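Local coordinates for glycosyl hydrolase family 2, TIM barrel domain protein (Parabacteroides merdae ATCC 43184, PDB 6DXU) that probably hydrolyses beta-glucuronides as a tetrameric family 2 glycoside hydrolase of a human gut bacterium, at residues 495-500 / 579-584; 313-318 / 502-507; 734-739 / 817-822. All coordinates share one frame; numbering follows the deposited sequence.

Contact 1: residues 495-500 / 579-584; sequences DYKSIS and QETMPW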
ATOM      1  N   ASP D 495      27.876 -49.585 -14.298  1.00 28.76           N
ATOM      2  CA  ASP D 495      26.434 -49.647 -14.528  1.00 29.50           C
ATOM      3  C   ASP D 495      25.899 -48.514 -15.404  1.00 32.12           C
ATOM      4  O   ASP D 495      24.693 -48.487 -15.670  1.00 31.69           O
ATOM      5  CB  ASP D 495      25.684 -49.652 -13.197  1.00 33.44           C
ATOM      6  CG  ASP D 495      25.704 -51.012 -12.521  1.00 38.21           C
ATOM      7  OD1 ASP D 495      26.105 -51.995 -13.175  1.00 38.67           O
ATOM      8  OD2 ASP D 495      25.296 -51.101 -11.346  1.00 40.36           O
ATOM      9  N   TYR D 496      26.755 -47.601 -15.873  1.00 27.32           N
ATOM     10  CA  TYR D 496      26.283 -46.414 -16.585  1.00 25.46           C
ATOM     11  C   TYR D 496      25.406 -46.781 -17.786  1.00 28.28           C
ATOM     12  O   TYR D 496      24.296 -46.256 -17.944  1.00 29.16           O
ATOM     13  CB  TYR D 496      27.481 -45.571 -17.031  1.00 25.95           C
ATOM     14  CG  TYR D 496      27.169 -44.628 -18.179  1.00 25.12           C
ATOM     15  CD1 TYR D 496      27.699 -44.849 -19.454  1.00 25.06           C
ATOM     16  CD2 TYR D 496      26.325 -43.541 -17.997  1.00 24.24           C
ATOM     17  CE1 TYR D 496      27.410 -43.991 -20.511  1.00 24.94           C
ATOM     18  CE2 TYR D 496      26.023 -42.690 -19.039  1.00 24.34           C
ATOM     19  CZ  TYR D 496      26.565 -42.918 -20.290  1.00 24.96           C
ATOM     20  OH  TYR D 496      26.263 -42.063 -21.327  1.00 23.04           O
ATOM     21  N   LYS D 497      25.885 -47.684 -18.644  1.00 27.91           N
ATOM     22  CA  LYS D 497      25.154 -47.992 -19.871  1.00 28.53           C
ATOM     23  C   LYS D 497      23.802 -48.630 -19.570  1.00 28.60           C
ATOM     24  O   LYS D 497      22.778 -48.247 -20.156  1.00 29.70           O
ATOM     25  CB  LYS D 497      25.991 -48.908 -20.763  1.00 27.23           C
ATOM     26  CG  LYS D 497      25.314 -49.273 -22.080  1.00 30.05           C
ATOM     27  CD  LYS D 497      26.286 -50.003 -22.977  1.00 30.77           C
ATOM     28  CE  LYS D 497      25.615 -50.545 -24.219  1.00 38.84           C
ATOM     29  NZ  LYS D 497      26.655 -51.122 -25.132  1.00 40.56           N
ATOM     30  N   SER D 498      23.770 -49.603 -18.656  1.00 27.07           N
ATOM     31  CA  SER D 498      22.504 -50.274 -18.367  1.00 31.66           C
ATOM     32  C   SER D 498      21.500 -49.318 -17.724  1.00 34.73           C
ATOM     33  O   SER D 498      20.299 -49.371 -18.029  1.00 28.63           O
ATOM     34  CB  SER D 498      22.735 -51.500 -17.483  1.00 32.97           C
ATOM     35  OG  SER D 498      23.175 -51.134 -16.193  1.00 46.56           O
ATOM     36  N   ILE D 499      21.958 -48.455 -16.811  1.00 27.20           N
ATOM     37  CA  ILE D 499      21.044 -47.477 -16.226  1.00 33.03           C
ATOM     38  C   ILE D 499      20.498 -46.556 -17.309  1.00 27.51           C
ATOM     39  O   ILE D 499      19.302 -46.238 -17.329  1.00 26.20           O
ATOM     40  CB  ILE D 499      21.730 -46.684 -15.097  1.00 27.18           C
ATOM     41  CG1 ILE D 499      22.090 -47.612 -13.937  1.00 32.21           C
ATOM     42  CG2 ILE D 499      20.797 -45.568 -14.591  1.00 27.66           C
ATOM     43  CD1 ILE D 499      22.988 -46.962 -12.889  1.00 35.56           C
ATOM     44  N   SER D 500      21.367 -46.117 -18.227  1.00 25.78           N
ATOM     45  CA  SER D 500      20.932 -45.251 -19.322  1.00 26.36           C
ATOM     46  C   SER D 500      19.908 -45.947 -20.219  1.00 30.36           C
ATOM     47  O   SER D 500      18.916 -45.332 -20.635  1.00 25.33           O
ATOM     48  CB  SER D 500      22.143 -44.798 -20.144  1.00 27.10           C
ATOM     49  OG  SER D 500      23.076 -44.049 -19.369  1.00 27.00           O
ATOM     50  N   GLN D 579      29.807 -44.776 -24.533  1.00 25.56           N
ATOM     51  CA  GLN D 579      28.984 -43.996 -25.451  1.00 29.64           C
ATOM     52  C   GLN D 579      29.255 -44.341 -26.912  1.00 29.78           C
ATOM     53  O   GLN D 579      28.372 -44.149 -27.757  1.00 28.37           O
ATOM     54  CB  GLN D 579      29.189 -42.502 -25.199  1.00 28.78           C
ATOM     55  CG  GLN D 579      28.600 -42.066 -23.856  1.00 20.70           C
ATOM     56  CD  GLN D 579      28.818 -40.597 -23.547  1.00 22.90           C
ATOM     57  OE1 GLN D 579      29.359 -39.837 -24.360  1.00 24.63           O
ATOM     58  NE2 GLN D 579      28.390 -40.189 -22.360  1.00 25.34           N
ATOM     59  N   GLU D 580      30.434 -44.870 -27.230  1.00 28.34           N
ATOM     60  CA  GLU D 580      30.679 -45.283 -28.609  1.00 29.34           C
ATOM     61  C   GLU D 580      29.827 -46.477 -29.033  1.00 29.96           C
ATOM     62  O   GLU D 580      29.745 -46.763 -30.235  1.00 30.96           O
ATOM     63  CB  GLU D 580      32.168 -45.591 -28.802  1.00 31.06           C
ATOM     64  CG  GLU D 580      33.047 -44.354 -28.629  1.00 29.50           C
ATOM     65  CD  GLU D 580      34.506 -44.600 -28.964  1.00 37.94           C
ATOM     66  OE1 GLU D 580      34.843 -45.720 -29.393  1.00 43.88           O
ATOM     67  OE2 GLU D 580      35.310 -43.658 -28.824  1.00 43.02           O
ATOM     68  N   THR D 581      29.174 -47.158 -28.089  1.00 24.77           N
ATOM     69  CA  THR D 581      28.360 -48.333 -28.388  1.00 32.90           C
ATOM     70  C   THR D 581      26.883 -48.113 -28.075  1.00 31.61           C
ATOM     71  O   THR D 581      26.145 -49.082 -27.866  1.00 30.77           O
ATOM     72  CB  THR D 581      28.887 -49.556 -27.630  1.00 34.11           C
ATOM     73  OG1 THR D 581      28.630 -49.407 -26.227  1.00 33.04           O
ATOM     74  CG2 THR D 581      30.385 -49.723 -27.860  1.00 33.37           C
ATOM     75  N   MET D 582      26.437 -46.857 -28.008  1.00 25.59           N
ATOM     76  CA  MET D 582      25.061 -46.516 -27.651  1.00 25.61           C
ATOM     77  C   MET D 582      24.495 -45.679 -28.792  1.00 33.75           C
ATOM     78  O   MET D 582      24.382 -44.448 -28.682  1.00 28.70           O
ATOM     79  CB  MET D 582      25.015 -45.773 -26.316  1.00 28.26           C
ATOM     80  CG  MET D 582      25.515 -46.622 -25.154  1.00 26.89           C
ATOM     81  SD  MET D 582      26.007 -45.708 -23.667  1.00 27.64           S
ATOM     82  CE  MET D 582      24.422 -45.230 -22.969  1.00 24.73           C
ATOM     83  N   PRO D 583      24.136 -46.311 -29.915  1.00 32.97           N
ATOM     84  CA  PRO D 583      23.759 -45.526 -31.101  1.00 31.03           C
ATOM     85  C   PRO D 583      22.436 -44.792 -30.947  1.00 25.66           C
ATOM     86  O   PRO D 583      22.192 -43.839 -31.697  1.00 28.08           O
ATOM     87  CB  PRO D 583      23.714 -46.581 -32.221  1.00 33.57           C
ATOM     88  CG  PRO D 583      23.392 -47.858 -31.512  1.00 29.67           C
ATOM     89  CD  PRO D 583      24.057 -47.765 -30.154  1.00 31.31           C
ATOM     90  N   TRP D 584      21.591 -45.200 -30.000  1.00 24.94           N
ATOM     91  CA  TRP D 584      20.295 -44.586 -29.733  1.00 28.35           C
ATOM     92  C   TRP D 584      20.394 -43.336 -28.864  1.00 28.26           C
ATOM     93  O   TRP D 584      19.374 -42.669 -28.648  1.00 25.92           O
ATOM     94  CB  TRP D 584      19.388 -45.601 -29.026  1.00 23.59           C
ATOM     95  CG  TRP D 584      20.114 -46.243 -27.885  1.00 29.58           C
ATOM     96  CD1 TRP D 584      20.818 -47.414 -27.912  1.00 35.55           C
ATOM     97  CD2 TRP D 584      20.269 -45.712 -26.560  1.00 28.48           C
ATOM     98  NE1 TRP D 584      21.377 -47.659 -26.682  1.00 32.23           N
ATOM     99  CE2 TRP D 584      21.055 -46.633 -25.832  1.00 30.87           C
ATOM    100  CE3 TRP D 584      19.797 -44.565 -25.913  1.00 29.72           C
ATOM    101  CZ2 TRP D 584      21.394 -46.436 -24.493  1.00 26.51           C
ATOM    102  CZ3 TRP D 584      20.135 -44.370 -24.562  1.00 29.52           C
ATOM    103  CH2 TRP D 584      20.927 -45.302 -23.878  1.00 25.38           C
TER

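Contact 2: residues 313-318 / 502-507; sequences KDKGPF and QEMQKV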
ATOM      1  N   LYS D 313      14.762 -37.774 -32.075  1.00 26.39           N
ATOM      2  CA  LYS D 313      13.988 -38.926 -32.528  1.00 27.05           C
ATOM      3  C   LYS D 313      13.262 -39.566 -31.358  1.00 30.85           C
ATOM      4  O   LYS D 313      13.808 -39.667 -30.259  1.00 28.55           O
ATOM      5  CB  LYS D 313      14.912 -39.953 -33.176  1.00 30.09           C
ATOM      6  CG  LYS D 313      15.640 -39.427 -34.383  1.00 32.37           C
ATOM      7  CD  LYS D 313      14.726 -39.286 -35.589  1.00 36.95           C
ATOM      8  CE  LYS D 313      15.536 -39.216 -36.894  1.00 38.06           C
ATOM      9  NZ  LYS D 313      14.674 -38.874 -38.054  1.00 39.63           N
ATOM     10  N   ASP D 314      12.023 -39.992 -31.598  1.00 31.08           N
ATOM     11  CA  ASP D 314      11.270 -40.689 -30.568  1.00 33.76           C
ATOM     12  C   ASP D 314      12.004 -41.958 -30.168  1.00 30.10           C
ATOM     13  O   ASP D 314      12.339 -42.787 -31.020  1.00 28.58           O
ATOM     14  CB  ASP D 314       9.864 -41.031 -31.066  1.00 37.88           C
ATOM     15  CG  ASP D 314       9.093 -39.811 -31.561  1.00 53.18           C
ATOM     16  OD1 ASP D 314       9.680 -38.704 -31.652  1.00 52.18           O
ATOM     17  OD2 ASP D 314       7.886 -39.957 -31.859  1.00 57.72           O
ATOM     18  N   LYS D 315      12.265 -42.096 -28.869  1.00 28.25           N
ATOM     19  CA  LYS D 315      13.061 -43.196 -28.334  1.00 30.37           C
ATOM     20  C   LYS D 315      14.365 -43.373 -29.099  1.00 33.61           C
ATOM     21  O   LYS D 315      14.862 -44.491 -29.250  1.00 33.32           O
ATOM     22  CB  LYS D 315      12.268 -44.504 -28.322  1.00 33.24           C
ATOM     23  CG  LYS D 315      11.036 -44.433 -27.460  1.00 33.77           C
ATOM     24  CD  LYS D 315      11.391 -44.757 -26.023  1.00 38.60           C
ATOM     25  CE  LYS D 315      10.173 -45.208 -25.255  1.00 43.18           C
ATOM     26  NZ  LYS D 315       9.397 -44.047 -24.747  1.00 48.21           N
ATOM     27  N   GLY D 316      14.947 -42.268 -29.563  1.00 26.67           N
ATOM     28  CA  GLY D 316      16.124 -42.340 -30.393  1.00 30.66           C
ATOM     29  C   GLY D 316      17.071 -41.181 -30.166  1.00 26.91           C
ATOM     30  O   GLY D 316      16.947 -40.425 -29.196  1.00 26.45           O
ATOM     31  N   PRO D 317      18.033 -41.016 -31.074  1.00 27.90           N
ATOM     32  CA  PRO D 317      19.096 -40.024 -30.862  1.00 22.85           C
ATOM     33  C   PRO D 317      18.756 -38.655 -31.421  1.00 26.73           C
ATOM     34  O   PRO D 317      17.600 -38.355 -31.746  1.00 26.16           O
ATOM     35  CB  PRO D 317      20.290 -40.646 -31.592  1.00 26.17           C
ATOM     36  CG  PRO D 317      19.660 -41.413 -32.735  1.00 26.86           C
ATOM     37  CD  PRO D 317      18.295 -41.871 -32.248  1.00 25.25           C
ATOM     38  N   PHE D 318      19.783 -37.833 -31.567  1.00 21.91           N
ATOM     39  CA  PHE D 318      19.645 -36.442 -31.965  1.00 22.31           C
ATOM     40  C   PHE D 318      20.281 -36.238 -33.330  1.00 25.93           C
ATOM     41  O   PHE D 318      21.354 -36.783 -33.611  1.00 26.72           O
ATOM     42  CB  PHE D 318      20.304 -35.527 -30.923  1.00 20.99           C
ATOM     43  CG  PHE D 318      20.379 -34.084 -31.343  1.00 22.61           C
ATOM     44  CD1 PHE D 318      19.263 -33.261 -31.233  1.00 23.75           C
ATOM     45  CD2 PHE D 318      21.566 -33.554 -31.822  1.00 22.15           C
ATOM     46  CE1 PHE D 318      19.322 -31.931 -31.619  1.00 25.44           C
ATOM     47  CE2 PHE D 318      21.640 -32.234 -32.210  1.00 21.58           C
ATOM     48  CZ  PHE D 318      20.508 -31.413 -32.102  1.00 22.88           C
ATOM     49  N   GLN D 502      17.789 -48.307 -19.360  1.00 28.62           N
ATOM     50  CA  GLN D 502      16.525 -48.347 -18.633  1.00 29.22           C
ATOM     51  C   GLN D 502      15.863 -46.975 -18.597  1.00 36.23           C
ATOM     52  O   GLN D 502      14.636 -46.869 -18.714  1.00 28.18           O
ATOM     53  CB  GLN D 502      16.749 -48.869 -17.216  1.00 30.24           C
ATOM     54  CG  GLN D 502      17.243 -50.302 -17.163  1.00 31.81           C
ATOM     55  N   GLU D 503      16.650 -45.917 -18.399  1.00 26.26           N
ATOM     56  CA  GLU D 503      16.067 -44.589 -18.251  1.00 27.95           C
ATOM     57  C   GLU D 503      15.522 -44.045 -19.565  1.00 28.89           C
ATOM     58  O   GLU D 503      14.460 -43.414 -19.580  1.00 30.03           O
ATOM     59  CB  GLU D 503      17.096 -43.629 -17.651  1.00 29.62           C
ATOM     60  CG  GLU D 503      17.327 -43.862 -16.168  1.00 26.79           C
ATOM     61  CD  GLU D 503      16.086 -43.495 -15.340  1.00 39.38           C
ATOM     62  OE1 GLU D 503      15.359 -42.550 -15.728  1.00 34.65           O
ATOM     63  OE2 GLU D 503      15.828 -44.155 -14.312  1.00 42.16           O
ATOM     64  N   MET D 504      16.228 -44.268 -20.679  1.00 25.63           N
ATOM     65  CA  MET D 504      15.776 -43.691 -21.938  1.00 28.52           C
ATOM     66  C   MET D 504      14.396 -44.199 -22.334  1.00 28.10           C
ATOM     67  O   MET D 504      13.657 -43.495 -23.030  1.00 31.59           O
ATOM     68  CB  MET D 504      16.805 -43.955 -23.044  1.00 29.57           C
ATOM     69  CG  MET D 504      16.864 -45.382 -23.570  1.00 34.73           C
ATOM     70  SD  MET D 504      15.580 -45.753 -24.793  1.00 33.15           S
ATOM     71  CE  MET D 504      16.132 -44.790 -26.202  1.00 30.75           C
ATOM     72  N   GLN D 505      14.033 -45.416 -21.914  1.00 30.75           N
ATOM     73  CA  GLN D 505      12.745 -46.003 -22.285  1.00 30.24           C
ATOM     74  C   GLN D 505      11.564 -45.353 -21.571  1.00 35.02           C
ATOM     75  O   GLN D 505      10.411 -45.574 -21.972  1.00 28.99           O
ATOM     76  CB  GLN D 505      12.759 -47.507 -21.996  1.00 34.06           C
ATOM     77  CG  GLN D 505      13.812 -48.285 -22.782  1.00 33.42           C
ATOM     78  CD  GLN D 505      13.798 -49.766 -22.450  1.00 47.54           C
ATOM     79  OE1 GLN D 505      14.643 -50.261 -21.692  1.00 44.13           O
ATOM     80  NE2 GLN D 505      12.833 -50.484 -23.018  1.00 43.64           N
ATOM     81  N   LYS D 506      11.815 -44.575 -20.517  1.00 25.64           N
ATOM     82  CA  LYS D 506      10.726 -43.977 -19.758  1.00 26.98           C
ATOM     83  C   LYS D 506      10.163 -42.717 -20.402  1.00 31.52           C
ATOM     84  O   LYS D 506       9.076 -42.278 -20.020  1.00 24.93           O
ATOM     85  CB  LYS D 506      11.190 -43.649 -18.339  1.00 28.03           C
ATOM     86  CG  LYS D 506      11.645 -44.860 -17.551  1.00 30.94           C
ATOM     87  CD  LYS D 506      12.027 -44.469 -16.132  1.00 38.20           C
ATOM     88  CE  LYS D 506      12.644 -45.640 -15.382  1.00 46.66           C
ATOM     89  NZ  LYS D 506      12.983 -45.260 -13.978  1.00 51.49           N
ATOM     90  N   VAL D 507      10.868 -42.120 -21.359  1.00 28.73           N
ATOM     91  CA  VAL D 507      10.473 -40.830 -21.906  1.00 26.84           C
ATOM     92  C   VAL D 507      10.619 -40.857 -23.420  1.00 27.12           C
ATOM     93  O   VAL D 507      11.363 -41.661 -23.989  1.00 28.70           O
ATOM     94  CB  VAL D 507      11.300 -39.668 -21.298  1.00 22.29           C
ATOM     95  CG1 VAL D 507      10.955 -39.473 -19.805  1.00 25.57           C
ATOM     96  CG2 VAL D 507      12.803 -39.933 -21.474  1.00 22.29           C
TER

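Contact 3: residues 734-739 / 817-822; sequences AACQVS and EGLPTA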
ATOM      1  N   ALA D 734      53.778 -36.583  11.226  1.00 36.59           N
ATOM      2  CA  ALA D 734      54.463 -36.147  12.436  1.00 38.97           C
ATOM      3  C   ALA D 734      54.879 -34.684  12.374  1.00 34.83           C
ATOM      4  O   ALA D 734      55.016 -34.040  13.417  1.00 31.50           O
ATOM      5  CB  ALA D 734      55.696 -37.016  12.700  1.00 32.33           C
ATOM      6  N   ALA D 735      55.116 -34.159  11.173  1.00 32.41           N
ATOM      7  CA  ALA D 735      55.631 -32.803  11.053  1.00 32.42           C
ATOM      8  C   ALA D 735      55.332 -32.253   9.669  1.00 32.60           C
ATOM      9  O   ALA D 735      55.108 -32.999   8.712  1.00 31.33           O
ATOM     10  CB  ALA D 735      57.143 -32.752  11.321  1.00 32.33           C
ATOM     11  N   CYS D 736      55.373 -30.928   9.578  1.00 30.20           N
ATOM     12  CA  CYS D 736      55.264 -30.201   8.323  1.00 29.92           C
ATOM     13  C   CYS D 736      56.630 -29.654   7.954  1.00 29.93           C
ATOM     14  O   CYS D 736      57.235 -28.911   8.733  1.00 34.72           O
ATOM     15  CB  CYS D 736      54.260 -29.056   8.437  1.00 34.76           C
ATOM     16  SG  CYS D 736      52.580 -29.613   8.577  1.00 44.59           S
ATOM     17  N   GLN D 737      57.113 -30.021   6.781  1.00 26.60           N
ATOM     18  CA  GLN D 737      58.355 -29.488   6.253  1.00 26.77           C
ATOM     19  C   GLN D 737      57.996 -28.431   5.217  1.00 33.56           C
ATOM     20  O   GLN D 737      57.244 -28.710   4.276  1.00 33.78           O
ATOM     21  CB  GLN D 737      59.213 -30.624   5.695  1.00 35.10           C
ATOM     22  CG  GLN D 737      60.341 -30.251   4.777  1.00 38.40           C
ATOM     23  CD  GLN D 737      61.048 -31.499   4.244  1.00 52.19           C
ATOM     24  OE1 GLN D 737      60.955 -32.582   4.839  1.00 47.62           O
ATOM     25  NE2 GLN D 737      61.764 -31.352   3.132  1.00 60.53           N
ATOM     26  N   VAL D 738      58.476 -27.209   5.426  1.00 29.77           N
ATOM     27  CA  VAL D 738      58.055 -26.044   4.656  1.00 26.39           C
ATOM     28  C   VAL D 738      59.271 -25.476   3.960  1.00 31.18           C
ATOM     29  O   VAL D 738      60.307 -25.254   4.598  1.00 35.68           O
ATOM     30  CB  VAL D 738      57.398 -24.975   5.550  1.00 28.11           C
ATOM     31  CG1 VAL D 738      56.809 -23.839   4.699  1.00 23.55           C
ATOM     32  CG2 VAL D 738      56.338 -25.606   6.429  1.00 29.57           C
ATOM     33  N   SER D 739      59.139 -25.196   2.671  1.00 27.65           N
ATOM     34  CA  SER D 739      60.294 -24.746   1.921  1.00 29.01           C
ATOM     35  C   SER D 739      59.850 -23.786   0.832  1.00 29.27           C
ATOM     36  O   SER D 739      58.695 -23.793   0.398  1.00 30.93           O
ATOM     37  CB  SER D 739      61.043 -25.933   1.313  1.00 29.49           C
ATOM     38  OG  SER D 739      60.222 -26.601   0.373  1.00 36.91           O
ATOM     39  N   GLU D 817      46.518 -29.997  12.528  1.00 33.84           N
ATOM     40  CA  GLU D 817      46.017 -30.383  13.843  1.00 35.84           C
ATOM     41  C   GLU D 817      46.877 -31.482  14.448  1.00 38.81           C
ATOM     42  O   GLU D 817      47.167 -32.492  13.799  1.00 35.97           O
ATOM     43  CB  GLU D 817      44.559 -30.839  13.755  1.00 34.12           C
ATOM     44  N   GLY D 818      47.314 -31.259  15.685  1.00 40.77           N
ATOM     45  CA  GLY D 818      48.131 -32.219  16.393  1.00 36.02           C
ATOM     46  C   GLY D 818      49.588 -32.241  15.995  1.00 35.84           C
ATOM     47  O   GLY D 818      50.363 -32.994  16.596  1.00 38.92           O
ATOM     48  N   LEU D 819      49.993 -31.443  15.016  1.00 31.45           N
ATOM     49  CA  LEU D 819      51.381 -31.378  14.594  1.00 31.99           C
ATOM     50  C   LEU D 819      51.993 -30.053  15.021  1.00 35.89           C
ATOM     51  O   LEU D 819      51.277 -29.055  15.151  1.00 32.58           O
ATOM     52  CB  LEU D 819      51.521 -31.507  13.074  1.00 33.64           C
ATOM     53  CG  LEU D 819      50.881 -32.721  12.412  1.00 30.91           C
ATOM     54  CD1 LEU D 819      51.302 -32.754  10.947  1.00 32.23           C
ATOM     55  CD2 LEU D 819      51.285 -33.998  13.134  1.00 33.66           C
ATOM     56  N   PRO D 820      53.303 -30.007  15.260  1.00 29.62           N
ATOM     57  CA  PRO D 820      53.941 -28.720  15.561  1.00 32.72           C
ATOM     58  C   PRO D 820      53.822 -27.757  14.390  1.00 32.23           C
ATOM     59  O   PRO D 820      54.009 -28.128  13.231  1.00 30.08           O
ATOM     60  CB  PRO D 820      55.405 -29.095  15.839  1.00 31.05           C
ATOM     61  CG  PRO D 820      55.565 -30.496  15.340  1.00 37.49           C
ATOM     62  CD  PRO D 820      54.222 -31.144  15.423  1.00 33.22           C
ATOM     63  N   THR D 821      53.532 -26.504  14.713  1.00 29.77           N
ATOM     64  CA  THR D 821      53.455 -25.464  13.697  1.00 26.31           C
ATOM     65  C   THR D 821      54.840 -25.178  13.141  1.00 30.90           C
ATOM     66  O   THR D 821      55.820 -25.139  13.886  1.00 32.07           O
ATOM     67  CB  THR D 821      52.830 -24.213  14.312  1.00 29.42           C
ATOM     68  OG1 THR D 821      51.496 -24.530  14.727  1.00 25.79           O
ATOM     69  CG2 THR D 821      52.821 -23.036  13.341  1.00 26.63           C
ATOM     70  N   ALA D 822      54.928 -24.992  11.826  1.00 23.24           N
ATOM     71  CA  ALA D 822      56.201 -24.758  11.159  1.00 25.47           C
ATOM     72  C   ALA D 822      56.237 -23.360  10.561  1.00 28.82           C
ATOM     73  O   ALA D 822      55.195 -22.775  10.259  1.00 27.56           O
ATOM     74  CB  ALA D 822      56.452 -25.802  10.064  1.00 30.66           C
TER
HETATM   75  O   HOH W   1      55.737 -29.679  12.053  1.00 29.77           O

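Contact 1: residues 495-500 / 579-584
Met582 packs against Tyr496, Lys497 and Ser500 in a mixed apolar and polar contact between the first turn of helix 496-504 and the loop that leads from helix 565-579 into strand 587-589. The thioether is the centre of it. With CG set beside the backbone N and the chain bent at its last torsion (chi3 75°), Met582 brings SD 3.9 Å from CE1 of Tyr496, an oblique Met-aromatic contact, and sends CE to within 3.7 Å of Ser500 CB. Lys497 runs past the same methionine in the opposite sense, fully extended, its CG 4.0 Å from SD. At the end of that chain the ammonium NZ reaches Thr581 OG1 at 2.8 Å and, more weakly, the carbonyl O of Thr581, so the type I turn from Gln579 to Met582 is gripped by its third residue. On the other flank Gln579 crosses the tyrosine at about a right angle and gives NE2 to Tyr496 OH (3.0 Å, N-H...O angle 147°), the hydroxyl lying somewhat off the amide plane; the same amide nitrogen also serves Thr588 OG1. The indole of Trp584 meets Ser500 CB in its ring plane, with CH2 4.0 Å away, while Met582 CB lies over one face, near its rim. Ser500 OG turns back to Tyr496 O, which also receives the backbone N of Ser500. Strand 587-589 pairs in parallel with strands 323-331 and 512-513, consistent with closure of the parallel barrel of the TIM fold, and the contact packs helix 496-504 on the connection into that strand.

Contact 2: residues 313-318 / 502-507
Lys315 meets Met504, Gln505 and Val507 where the loop between strands 310-312 and 318-320 lies against the type I turn Met504-Val507 at the C-terminal end of helix 496-504. The close-packed half is made by a methyl group. Met504 is bent the same way at all three torsions, with CG between the backbone N and the carbonyl carbon, and this tight curl carries CE back against the main chain of the loop, 3.3 Å from Lys315 O and 4.4 Å from Lys315 CB. Phe510 and Trp584 also touch this methionine, which adds to the packing on this side. The other half is looser and faces solvent. There the lysine side chain bends twice, at chi2 (-86°) and again at chi4 (-84°), which lays CE beside Gln505 O at 3.3 Å and brings NZ within weak bonding distance of two carbonyl oxygens. Gln505 O is 3.3 Å from NZ, and Val507 O is 3.2 Å from it. The side chains of Gln505 and Lys506 set out away from the loop, and Lys506 NZ instead forms a salt bridge with Glu503 OE2 (3.1 Å), approaching from above the carboxylate plane. Backbone bonding of Lys315 with Lys508 ties the loop down just beyond the turn. Since the acceptors are main-chain oxygens of the turn, with no carboxylate among them, the ammonium is held by dipoles; the carbonyls near this helix end probably favour a positive charge, but such a grip is likely to be modest.

Contact 3: residues 734-739 / 817-822
Ala734 and Ala735, which together face Ile755 as a classic beta bulge, receive Leu819 and Pro820 from the loop entering strand 822-826, at one margin of the two antiparallel sheets of the C-terminal domain. The touching parts, 734-738 and 819-822, run in nearly the same direction, 19° apart, yet no direct hydrogen bond joins them. Leu819 makes the largest single contribution. With CG beside its backbone N (chi1 -54°), the two methyls take separate partners: CD2 lies 3.7 Å from the carbonyl C of Ala734, and CD1 reaches Cys736 SG at 4.1 Å. Pro820 adds its ring carbon CD, 3.6 Å from Ala734 O. Farther along, the methyl of Ala822 fits between strand backbone and side chain: its CB is 3.5 Å from Cys736 O and 3.6 Å from Val738 CG2. The polar link is a water that accepts from Cys736 N (2.8 Å) and donates to Pro820 O (2.6 Å). Replacing Leu819 by an alanine would probably open a gap beside the bulge and leave Cys736 SG without its apolar neighbour from the loop. Leu754 of strand 747-755 lines both Leu819 and Cys736, and Val814 of strand 810-815 touches Val738, so the contact bridges an edge strand of each sheet, while Thr821 turns outward to hydrogen-bond Asp776 of the second subunit.

How the contacts relate
Contacts 1 and 2 share helix 496-504 and touch each other, their centres 12 Å apart: Trp584 CZ3 lies 3.6 Å from Met504 CG, and Pro317 packs on the backbone oxygens of Pro583 and Trp584. Contact 1, the more buried, mixes thioether packing with side-chain hydrogen bonds; contact 2 has exposed residues beside buried ones and relies on a methyl group and weak bonds to carbonyls. Both belong to the barrel. Contact 3 lies at the surface of the C-terminal sheets, about 38 Å from contact 1 between nearest atoms. A lysine ammonium serves each contact round helix 496-504, whereas the surface contact is apolar, with one bridging water.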